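Local structure of alternansucrase (Leuconostoc mesenteroides, 6HVG) at residues I374-D379 with S1299-Y1304; D894-Q899 with A935-L940; I421-N424 with W428-S431; E659-K664 with A751-A756. The protein is a large bacterial enzyme of glycoside hydrolase family 70, combining a barrel core with accessory modules that carry choline-binding-like repeats. All blocks are in the same frame, centred on the assembly; numbering follows the deposited sequence.

Overall arrangement
All four contacts lie in one chain but in separate parts of it, and no two touch. Contact 4 is nearest the chain centre, about 15 Å from it, yet it is a surface contact: polar and aromatic groups meet between two loops of the parallel barrel. Contact 2 joins two loops between strands of an antiparallel sheet and rests mainly on backbone carbonyls against an alanine. Contacts 1 and 3 lie on the other side of the chain centre, their centres about 39 Å apart. Contact 1 joins segments 920 residues apart, a valine against two aromatic rings with no hydrogen bond, and encloses the other three, whereas contact 3 is a local hairpin with backbone hydrogen bonds.

Contact 1: I374-D379 with S1299-Y1304; sequences IEYQFD and SGVKYY
Val-1301 reaches out from a two-stranded antiparallel hairpin, strands 1294-1296 and 1301-1304, and its forked side chain meets two aromatic rings of the loop 374-379. The methyl CG2 goes to Tyr-376, lying 3.5 Å from CZ at the hydroxyl end of that ring. The other methyl, CG1, goes to Phe-378 and is 3.8 Å from its CZ. Neither methyl sits squarely over a ring; both approaches are oblique. Tyr-376 runs alongside Val-1301 with the opposite heading, whereas Phe-378 meets it head-on. The valine torsion divides the work: with chi1 at -171°, CG1 is trans to the backbone N and CG2 trans to the carbonyl carbon, which turns one methyl to each ring. The two main chains stay well apart, 9.9 Å between CA of Tyr-376 and CA of Val-1301, and no hydrogen bond crosses.

On the loop side, CB of Tyr-376 lies 3.4 Å above the plane of the Phe-378 ring, toward its rim. Phe-1294, from the partner strand of the hairpin, stacks on Phe-378. The contact thus ties a loop from the N-terminal part of the chain to a hairpin far along it. Within the loop, Gln-377 NE2 donates to Glu-375 O over 3.0 Å, nearly straight at 168°, arriving from above the carbonyl plane.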
# COMPACT_ATOMS: atom_id res chain seq x y z
N ILE A 374 -48.06 -11.88 -11.37
CA ILE A 374 -48.98 -11.12 -12.19
C ILE A 374 -49.26 -9.77 -11.52
O ILE A 374 -49.39 -8.75 -12.20
CB ILE A 374 -50.29 -11.92 -12.34
CG1 ILE A 374 -50.05 -13.22 -13.10
CG2 ILE A 374 -51.38 -11.10 -13.02
CD1 ILE A 374 -49.36 -13.08 -14.43
N GLU A 375 -49.36 -9.78 -10.20
CA GLU A 375 -49.57 -8.57 -9.44
C GLU A 375 -48.35 -7.68 -9.41
O GLU A 375 -47.25 -8.12 -9.07
CB GLU A 375 -49.94 -8.90 -8.00
CG GLU A 375 -51.30 -9.59 -7.91
CD GLU A 375 -51.81 -9.72 -6.49
OE1 GLU A 375 -51.37 -8.91 -5.64
OE2 GLU A 375 -52.64 -10.63 -6.24
N TYR A 376 -48.55 -6.41 -9.75
CA TYR A 376 -47.46 -5.45 -9.68
C TYR A 376 -47.05 -5.26 -8.23
O TYR A 376 -47.87 -5.16 -7.37
CB TYR A 376 -47.85 -4.14 -10.32
CG TYR A 376 -48.00 -4.23 -11.83
CD1 TYR A 376 -46.94 -4.69 -12.63
CD2 TYR A 376 -49.17 -3.84 -12.47
CE1 TYR A 376 -47.08 -4.76 -14.02
CE2 TYR A 376 -49.32 -3.93 -13.84
CZ TYR A 376 -48.26 -4.37 -14.62
OH TYR A 376 -48.39 -4.44 -16.00
N GLN A 377 -45.75 -5.26 -7.97
CA GLN A 377 -45.20 -5.11 -6.63
C GLN A 377 -44.85 -3.69 -6.26
O GLN A 377 -44.53 -3.42 -5.11
CB GLN A 377 -43.95 -5.97 -6.46
CG GLN A 377 -44.17 -7.45 -6.68
CD GLN A 377 -45.16 -8.02 -5.72
OE1 GLN A 377 -44.87 -8.17 -4.55
NE2 GLN A 377 -46.34 -8.32 -6.21
N PHE A 378 -44.89 -2.80 -7.25
CA PHE A 378 -44.69 -1.37 -6.96
C PHE A 378 -45.91 -0.79 -6.25
O PHE A 378 -47.03 -1.17 -6.57
CB PHE A 378 -44.29 -0.56 -8.20
CG PHE A 378 -45.15 -0.77 -9.38
CD1 PHE A 378 -46.35 -0.11 -9.49
CD2 PHE A 378 -44.74 -1.61 -10.42
CE1 PHE A 378 -47.15 -0.29 -10.58
CE2 PHE A 378 -45.53 -1.79 -11.53
CZ PHE A 378 -46.75 -1.13 -11.61
N ASP A 379 -45.67 0.07 -5.27
CA ASP A 379 -46.69 0.55 -4.36
C ASP A 379 -46.97 2.04 -4.56
O ASP A 379 -47.64 2.64 -3.73
CB ASP A 379 -46.28 0.31 -2.87
CG ASP A 379 -46.65 -1.10 -2.34
OD1 ASP A 379 -47.60 -1.73 -2.88
OD2 ASP A 379 -45.98 -1.56 -1.37
N SER A 1299 -50.60 0.11 -23.53
CA SER A 1299 -49.34 -0.47 -24.01
C SER A 1299 -48.46 -1.11 -22.92
O SER A 1299 -47.87 -2.16 -23.15
CB SER A 1299 -48.53 0.59 -24.77
OG SER A 1299 -49.26 1.03 -25.91
N GLY A 1300 -48.39 -0.50 -21.74
CA GLY A 1300 -47.56 -1.03 -20.68
C GLY A 1300 -47.40 -0.10 -19.50
O GLY A 1300 -48.16 0.85 -19.34
N VAL A 1301 -46.39 -0.35 -18.66
CA VAL A 1301 -46.16 0.46 -17.46
C VAL A 1301 -45.08 1.50 -17.67
O VAL A 1301 -44.06 1.23 -18.30
CB VAL A 1301 -45.79 -0.42 -16.28
CG1 VAL A 1301 -45.77 0.38 -14.99
CG2 VAL A 1301 -46.79 -1.55 -16.15
N LYS A 1302 -45.33 2.71 -17.20
CA LYS A 1302 -44.39 3.82 -17.28
C LYS A 1302 -44.01 4.24 -15.87
O LYS A 1302 -44.72 3.92 -14.91
CB LYS A 1302 -45.03 4.99 -18.01
CG LYS A 1302 -45.49 4.64 -19.42
CD LYS A 1302 -45.99 5.84 -20.19
CE LYS A 1302 -47.28 6.38 -19.60
NZ LYS A 1302 -47.64 7.58 -20.38
N TYR A 1303 -42.90 4.97 -15.73
CA TYR A 1303 -42.50 5.50 -14.43
C TYR A 1303 -41.99 6.91 -14.54
O TYR A 1303 -41.31 7.23 -15.50
CB TYR A 1303 -41.42 4.62 -13.79
CG TYR A 1303 -40.85 5.21 -12.52
CD1 TYR A 1303 -41.48 5.03 -11.29
CD2 TYR A 1303 -39.69 5.96 -12.54
CE1 TYR A 1303 -40.96 5.60 -10.13
CE2 TYR A 1303 -39.17 6.51 -11.41
CZ TYR A 1303 -39.79 6.34 -10.21
OH TYR A 1303 -39.22 6.87 -9.08
N TYR A 1304 -42.33 7.75 -13.57
CA TYR A 1304 -41.86 9.12 -13.53
C TYR A 1304 -41.08 9.33 -12.22
O TYR A 1304 -41.56 8.98 -11.14
CB TYR A 1304 -43.04 10.09 -13.62
CG TYR A 1304 -43.61 10.20 -15.00
CD1 TYR A 1304 -44.47 9.22 -15.52
CD2 TYR A 1304 -43.31 11.28 -15.80
CE1 TYR A 1304 -44.99 9.33 -16.80
CE2 TYR A 1304 -43.83 11.40 -17.07
CZ TYR A 1304 -44.66 10.43 -17.56
OH TYR A 1304 -45.12 10.60 -18.84

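Contact 2: D894-Q899 with A935-L940; sequences DQTTTQ and AHKNQL
Gln-895, whose carbonyl faces Ala-935, has its side-chain nitrogen NE2 held by two backbone oxygens. It donates to Thr-897 O over 3.0 Å, with an angle of 166° at the hydrogen, and more weakly to Gly-889 O. Thr-897 O lies in the amide plane of Gln-895, but the nitrogen stands above the carbonyl plane of Thr-897. The amide oxygen OE1 takes the backbone N-H of Met-891, and engaging both ends should fix the rotation of the amide.

This loop presents its main chain to Ala-935. The methyl CB of Ala-935 lies 3.4 Å from Gln-895 O and 3.7 Å from Thr-896 O, and the chains approach closely, with 4.0 Å between CA of Thr-896 and CA of Ala-935. Although Gln-895 O and Ala-935 N are 3.3 Å apart, the angle is too poor for a hydrogen bond. At the exposed margin, Lys-937 is outstretched, chi2 to chi4 all near 180°, which brings NZ to 4.4 Å from CG2 of Thr-896.

Beyond Ala-935, His-936 ND1 donates to Gln-939 OE1 over 2.8 Å, tilted from the ring plane, while His-936 NE2 pairs with Phe-886 O. The ND1 bond spans the type II beta turn from His-936 to Gln-939, with Asn-938 in its left-handed position. Such turns join the strands of an antiparallel beta domain, here consistent with domain C of the family-70 fold.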
# COMPACT_ATOMS: atom_id res chain seq x y z
N ASP A 894 47.45 -11.61 -10.20
CA ASP A 894 48.80 -11.96 -10.64
C ASP A 894 49.61 -10.80 -11.20
O ASP A 894 50.80 -10.96 -11.42
CB ASP A 894 48.72 -13.05 -11.70
CG ASP A 894 48.05 -14.31 -11.20
OD1 ASP A 894 48.15 -14.60 -9.98
OD2 ASP A 894 47.45 -15.03 -12.04
N GLN A 895 48.99 -9.65 -11.42
CA GLN A 895 49.71 -8.49 -11.88
C GLN A 895 50.59 -7.98 -10.74
O GLN A 895 50.12 -7.82 -9.60
CB GLN A 895 48.75 -7.41 -12.41
CG GLN A 895 49.47 -6.25 -13.11
CD GLN A 895 48.56 -5.11 -13.51
OE1 GLN A 895 47.39 -5.32 -13.81
NE2 GLN A 895 49.09 -3.90 -13.53
N THR A 896 51.86 -7.76 -11.06
CA THR A 896 52.89 -7.42 -10.08
C THR A 896 53.23 -5.94 -10.05
O THR A 896 53.72 -5.44 -9.03
CB THR A 896 54.20 -8.18 -10.38
OG1 THR A 896 54.64 -7.89 -11.71
CG2 THR A 896 53.99 -9.67 -10.23
N THR A 897 52.98 -5.23 -11.15
CA THR A 897 53.35 -3.83 -11.21
C THR A 897 52.56 -3.10 -12.27
O THR A 897 52.04 -3.71 -13.19
CB THR A 897 54.88 -3.68 -11.45
OG1 THR A 897 55.34 -2.39 -10.99
CG2 THR A 897 55.25 -3.89 -12.95
N THR A 898 52.51 -1.78 -12.14
CA THR A 898 51.74 -0.94 -13.05
C THR A 898 52.43 -0.85 -14.39
O THR A 898 53.65 -1.04 -14.51
CB THR A 898 51.56 0.49 -12.49
OG1 THR A 898 52.83 1.00 -12.07
CG2 THR A 898 50.64 0.46 -11.31
N GLN A 899 51.64 -0.55 -15.41
CA GLN A 899 52.18 -0.31 -16.75
C GLN A 899 52.92 1.03 -16.88
O GLN A 899 53.97 1.11 -17.53
CB GLN A 899 51.07 -0.44 -17.79
CG GLN A 899 50.75 -1.92 -18.06
CD GLN A 899 49.29 -2.17 -18.40
OE1 GLN A 899 48.60 -1.26 -18.85
NE2 GLN A 899 48.82 -3.39 -18.12
N ALA A 935 51.16 -8.12 -6.52
CA ALA A 935 51.68 -6.77 -6.35
C ALA A 935 51.97 -6.43 -4.89
O ALA A 935 52.52 -5.39 -4.61
CB ALA A 935 50.72 -5.76 -6.95
N HIS A 936 51.62 -7.32 -3.96
CA HIS A 936 51.86 -7.09 -2.53
C HIS A 936 52.54 -8.27 -1.85
O HIS A 936 52.08 -8.70 -0.79
CB HIS A 936 50.53 -6.79 -1.83
CG HIS A 936 49.86 -5.56 -2.34
ND1 HIS A 936 50.03 -4.34 -1.74
CD2 HIS A 936 49.05 -5.36 -3.40
CE1 HIS A 936 49.34 -3.43 -2.41
NE2 HIS A 936 48.73 -4.03 -3.41
N LYS A 937 53.63 -8.76 -2.44
CA LYS A 937 54.39 -9.86 -1.85
C LYS A 937 55.09 -9.36 -0.61
O LYS A 937 55.62 -8.24 -0.59
CB LYS A 937 55.42 -10.44 -2.82
CG LYS A 937 54.88 -10.84 -4.18
CD LYS A 937 55.95 -11.45 -5.07
CE LYS A 937 55.35 -11.97 -6.36
NZ LYS A 937 56.35 -12.17 -7.43
N ASN A 938 55.07 -10.19 0.44
CA ASN A 938 55.86 -9.97 1.68
C ASN A 938 55.54 -8.69 2.47
O ASN A 938 56.22 -8.34 3.41
CB ASN A 938 57.34 -10.05 1.35
CG ASN A 938 57.70 -11.37 0.68
OD1 ASN A 938 58.19 -11.40 -0.46
ND2 ASN A 938 57.41 -12.48 1.35
N GLN A 939 54.44 -8.03 2.10
CA GLN A 939 54.06 -6.76 2.68
C GLN A 939 53.37 -6.92 4.04
O GLN A 939 52.68 -7.91 4.29
CB GLN A 939 53.10 -6.05 1.72
CG GLN A 939 52.76 -4.63 2.12
CD GLN A 939 52.44 -3.77 0.93
OE1 GLN A 939 52.37 -4.24 -0.21
NE2 GLN A 939 52.23 -2.49 1.18
N LEU A 940 53.54 -5.93 4.91
CA LEU A 940 52.87 -5.92 6.20
C LEU A 940 51.54 -5.24 6.06
O LEU A 940 51.44 -4.14 5.47
CB LEU A 940 53.71 -5.18 7.24
CG LEU A 940 53.33 -5.44 8.70
CD1 LEU A 940 53.67 -6.88 9.08
CD2 LEU A 940 54.04 -4.50 9.65

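Contact 3: I421-N424 with W428-S431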
# COMPACT_ATOMS: atom_id res chain seq x y z
N ILE A 421 -39.28 32.40 1.73
CA ILE A 421 -38.79 31.71 2.91
C ILE A 421 -39.89 31.75 3.97
O ILE A 421 -40.44 32.81 4.28
CB ILE A 421 -37.55 32.42 3.49
CG1 ILE A 421 -36.33 32.22 2.57
CG2 ILE A 421 -37.27 31.94 4.92
CD1 ILE A 421 -35.61 30.91 2.77
N LEU A 422 -40.19 30.60 4.55
CA LEU A 422 -41.17 30.49 5.64
C LEU A 422 -40.53 30.92 6.95
O LEU A 422 -40.29 30.09 7.81
CB LEU A 422 -41.66 29.03 5.73
CG LEU A 422 -42.72 28.67 6.76
CD1 LEU A 422 -44.07 29.19 6.31
CD2 LEU A 422 -42.77 27.16 7.04
N LYS A 423 -40.25 32.22 7.12
CA LYS A 423 -39.54 32.70 8.31
C LYS A 423 -40.28 32.23 9.56
O LYS A 423 -41.51 32.27 9.61
CB LYS A 423 -39.30 34.23 8.30
CG LYS A 423 -40.52 35.08 8.61
CD LYS A 423 -40.17 36.43 9.25
CE LYS A 423 -41.37 37.43 9.27
NZ LYS A 423 -41.67 38.05 10.60
N ASN A 424 -39.51 31.70 10.52
CA ASN A 424 -40.03 31.29 11.82
C ASN A 424 -41.17 30.27 11.74
O ASN A 424 -41.80 29.96 12.76
CB ASN A 424 -40.48 32.53 12.61
CG ASN A 424 -40.62 32.28 14.11
OD1 ASN A 424 -39.96 31.39 14.67
ND2 ASN A 424 -41.45 33.07 14.77
N TRP A 428 -44.48 33.63 4.97
CA TRP A 428 -43.63 33.55 3.79
C TRP A 428 -43.18 34.94 3.44
O TRP A 428 -43.99 35.85 3.32
CB TRP A 428 -44.38 32.97 2.61
CG TRP A 428 -44.66 31.50 2.71
CD1 TRP A 428 -45.82 30.91 3.08
CD2 TRP A 428 -43.74 30.43 2.41
NE1 TRP A 428 -45.70 29.54 3.02
CE2 TRP A 428 -44.43 29.22 2.62
CE3 TRP A 428 -42.41 30.37 1.99
CZ2 TRP A 428 -43.84 27.98 2.42
CZ3 TRP A 428 -41.82 29.13 1.79
CH2 TRP A 428 -42.54 27.95 2.01
N THR A 429 -41.87 35.12 3.28
CA THR A 429 -41.31 36.37 2.85
C THR A 429 -40.36 36.12 1.66
O THR A 429 -39.63 35.11 1.60
CB THR A 429 -40.56 37.05 4.01
OG1 THR A 429 -39.40 36.28 4.33
CG2 THR A 429 -41.41 37.09 5.28
N ALA A 430 -40.38 37.04 0.70
CA ALA A 430 -39.44 37.02 -0.41
C ALA A 430 -38.03 36.88 0.16
O ALA A 430 -37.71 37.45 1.19
CB ALA A 430 -39.58 38.31 -1.21
N SER A 431 -37.18 36.10 -0.51
CA SER A 431 -35.82 35.89 -0.03
C SER A 431 -34.89 37.01 -0.43
O SER A 431 -35.06 37.63 -1.49
CB SER A 431 -35.26 34.56 -0.54
OG SER A 431 -35.50 34.40 -1.92
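Ile-421 and Thr-429 form a hydrogen-bonded pair in the antiparallel hairpin of strands 420-423 and 427-430. Ile-421 N donates to Thr-429 O over 2.7 Å, and Thr-429 N returns a bond of 2.9 Å to Ile-421 O. That same oxygen also takes a CA-H contact from Trp-428 and a weak bond from Lys-423 N, the latter closing an inverse gamma turn centred on Leu-422.

The chief apolar contact is a CH-pi interaction. Leu-422 and Trp-428, a non-hydrogen-bonded pair, project from the same side of the sheet, and CD1 of Leu-422 lies over the five-membered ring, 3.8 Å from its centroid and 17° off the normal. With the leucine CG trans to the backbone N (chi1 -178°), chi2 at 74° brings CD1 over the indole.

The methyl CG2 of Thr-429 meets CG of Lys-423 at 4.0 Å, the two side chains crossing at about a right angle. CG1 of Ile-421 reaches CB of Ser-431, whose OG bonds to Pro-418 O and Thr-419 O.

Helix 474-495 meets Leu-422 through Thr-486 and Trp-428 through Gln-485. The chemistry is consistent with a hairpin aligned by its paired backbone bonds, with leucine on indole adding an apolar contact.

Contact 4: E659-K664 with A751-A756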
# COMPACT_ATOMS: atom_id res chain seq x y z
N GLU A 659 15.42 6.87 -9.18
CA GLU A 659 14.66 5.88 -8.40
C GLU A 659 13.92 5.01 -9.41
O GLU A 659 12.79 5.33 -9.79
CB GLU A 659 13.66 6.55 -7.47
CG GLU A 659 13.06 5.65 -6.40
CD GLU A 659 11.64 6.03 -5.95
OE1 GLU A 659 11.12 7.11 -6.30
OE2 GLU A 659 11.00 5.23 -5.24
N ASP A 660 14.57 3.93 -9.87
CA ASP A 660 14.07 3.07 -10.93
C ASP A 660 14.02 1.60 -10.49
O ASP A 660 14.97 0.86 -10.68
CB ASP A 660 14.91 3.24 -12.19
CG ASP A 660 16.35 2.76 -12.02
OD1 ASP A 660 16.91 2.87 -10.89
OD2 ASP A 660 16.94 2.28 -13.04
N TRP A 661 12.90 1.19 -9.90
CA TRP A 661 12.82 -0.08 -9.20
C TRP A 661 12.71 -1.31 -10.11
O TRP A 661 13.15 -2.38 -9.72
CB TRP A 661 11.67 -0.09 -8.22
CG TRP A 661 11.80 0.81 -7.07
CD1 TRP A 661 11.16 1.99 -6.87
CD2 TRP A 661 12.64 0.62 -5.92
NE1 TRP A 661 11.53 2.56 -5.66
CE2 TRP A 661 12.44 1.73 -5.06
CE3 TRP A 661 13.53 -0.37 -5.53
CZ2 TRP A 661 13.10 1.87 -3.85
CZ3 TRP A 661 14.18 -0.24 -4.32
CH2 TRP A 661 13.96 0.87 -3.50
N ASN A 662 12.16 -1.17 -11.32
CA ASN A 662 11.95 -2.34 -12.18
C ASN A 662 13.27 -3.00 -12.54
O ASN A 662 14.23 -2.33 -12.86
CB ASN A 662 11.22 -1.98 -13.47
CG ASN A 662 10.74 -3.21 -14.23
OD1 ASN A 662 11.52 -3.92 -14.86
ND2 ASN A 662 9.45 -3.46 -14.18
N GLY A 663 13.28 -4.32 -12.48
CA GLY A 663 14.48 -5.10 -12.72
C GLY A 663 15.01 -4.99 -14.12
O GLY A 663 16.15 -5.38 -14.35
N LYS A 664 14.22 -4.48 -15.07
CA LYS A 664 14.68 -4.26 -16.43
C LYS A 664 15.04 -2.79 -16.75
O LYS A 664 15.40 -2.48 -17.89
CB LYS A 664 13.62 -4.75 -17.42
CG LYS A 664 13.59 -6.25 -17.65
CD LYS A 664 12.43 -6.66 -18.57
CE LYS A 664 12.48 -5.92 -19.92
NZ LYS A 664 11.49 -6.35 -20.95
N ALA A 751 17.69 3.21 2.48
CA ALA A 751 17.31 4.51 1.96
C ALA A 751 16.21 5.14 2.80
O ALA A 751 15.64 4.48 3.66
CB ALA A 751 16.87 4.37 0.51
N HIS A 752 15.91 6.40 2.54
CA HIS A 752 14.85 7.11 3.25
C HIS A 752 13.53 6.36 3.07
O HIS A 752 12.65 6.42 3.92
CB HIS A 752 14.73 8.57 2.75
CG HIS A 752 14.04 8.70 1.41
ND1 HIS A 752 14.72 8.62 0.21
CD2 HIS A 752 12.74 8.91 1.08
CE1 HIS A 752 13.86 8.76 -0.80
NE2 HIS A 752 12.66 8.94 -0.29
N ASP A 753 13.43 5.64 1.94
CA ASP A 753 12.26 4.87 1.58
C ASP A 753 12.57 3.38 1.42
O ASP A 753 11.80 2.65 0.78
CB ASP A 753 11.66 5.41 0.27
CG ASP A 753 12.61 5.31 -0.93
OD1 ASP A 753 13.79 4.93 -0.76
OD2 ASP A 753 12.17 5.61 -2.06
N TYR A 754 13.67 2.90 1.99
CA TYR A 754 13.95 1.48 1.95
C TYR A 754 14.49 1.03 3.30
O TYR A 754 15.45 1.58 3.77
CB TYR A 754 14.90 1.13 0.81
CG TYR A 754 15.14 -0.36 0.68
CD1 TYR A 754 14.31 -1.16 -0.09
CD2 TYR A 754 16.18 -0.96 1.34
CE1 TYR A 754 14.53 -2.52 -0.20
CE2 TYR A 754 16.41 -2.32 1.24
CZ TYR A 754 15.58 -3.10 0.48
OH TYR A 754 15.86 -4.44 0.42
N ASP A 755 13.82 0.02 3.88
CA ASP A 755 14.09 -0.48 5.23
C ASP A 755 14.04 0.59 6.32
O ASP A 755 14.77 0.51 7.31
CB ASP A 755 15.43 -1.23 5.29
CG ASP A 755 15.39 -2.56 4.55
OD1 ASP A 755 14.32 -2.89 4.00
OD2 ASP A 755 16.42 -3.26 4.52
N ALA A 756 13.15 1.56 6.15
CA ALA A 756 12.97 2.59 7.17
C ALA A 756 11.50 2.73 7.53
O ALA A 756 11.11 2.46 8.66
CB ALA A 756 13.53 3.93 6.66
O HOH W 1 9.92 6.08 -2.79
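Glu-659, Trp-661, Asp-753 and Tyr-754 meet where two loops of the parallel eight-stranded barrel come together, one following strand 657-658 and the other strand 745-747. This is the TIM-barrel core of the family-70 enzyme, and the side chain of Glu-659 lies about 11 Å from the calcium ion.

The polar part brings two carboxylates close together. Glu-659 and Asp-753 approach head-on, their planes 50° apart, with Glu-659 OE2 3.4 Å from Asp-753 OD2 and no direct hydrogen bond between them. The glutamate gets there with CG anti to the backbone N (chi1 -166°) and the rest of its chain extended. A water donates to Glu-659 OE2 over 2.8 Å, but its link to Asp-753 is too short to be trusted. The same OE2 is gripped on its anti side by Trp-661 NE1, 2.8 Å away and lying out of the carboxylate plane, while OE1 accepts from Ala-622 N. Arg-619 NH2 makes long, weak ion pairs with both acids.

The aromatic part pairs Trp-661 with Tyr-754. They pass at a slant, CH2 of the indole lying 4.0 Å from CD1 of the phenol ring. Asp-753 OD2 lies at the indole edge, near its plane and 4.2 Å from CZ2 of Trp-661.

Hydrogen bonds within each loop shape it. A type I turn from Ala-751 to Tyr-754 carries Asp-753, closed by Tyr-754 N to Ala-751 O at 3.0 Å. Ahead of helix 665-671, a capping bond runs from Lys-664 N over 2.8 Å to a lone pair of Asn-662 OD1, in the carbonyl plane.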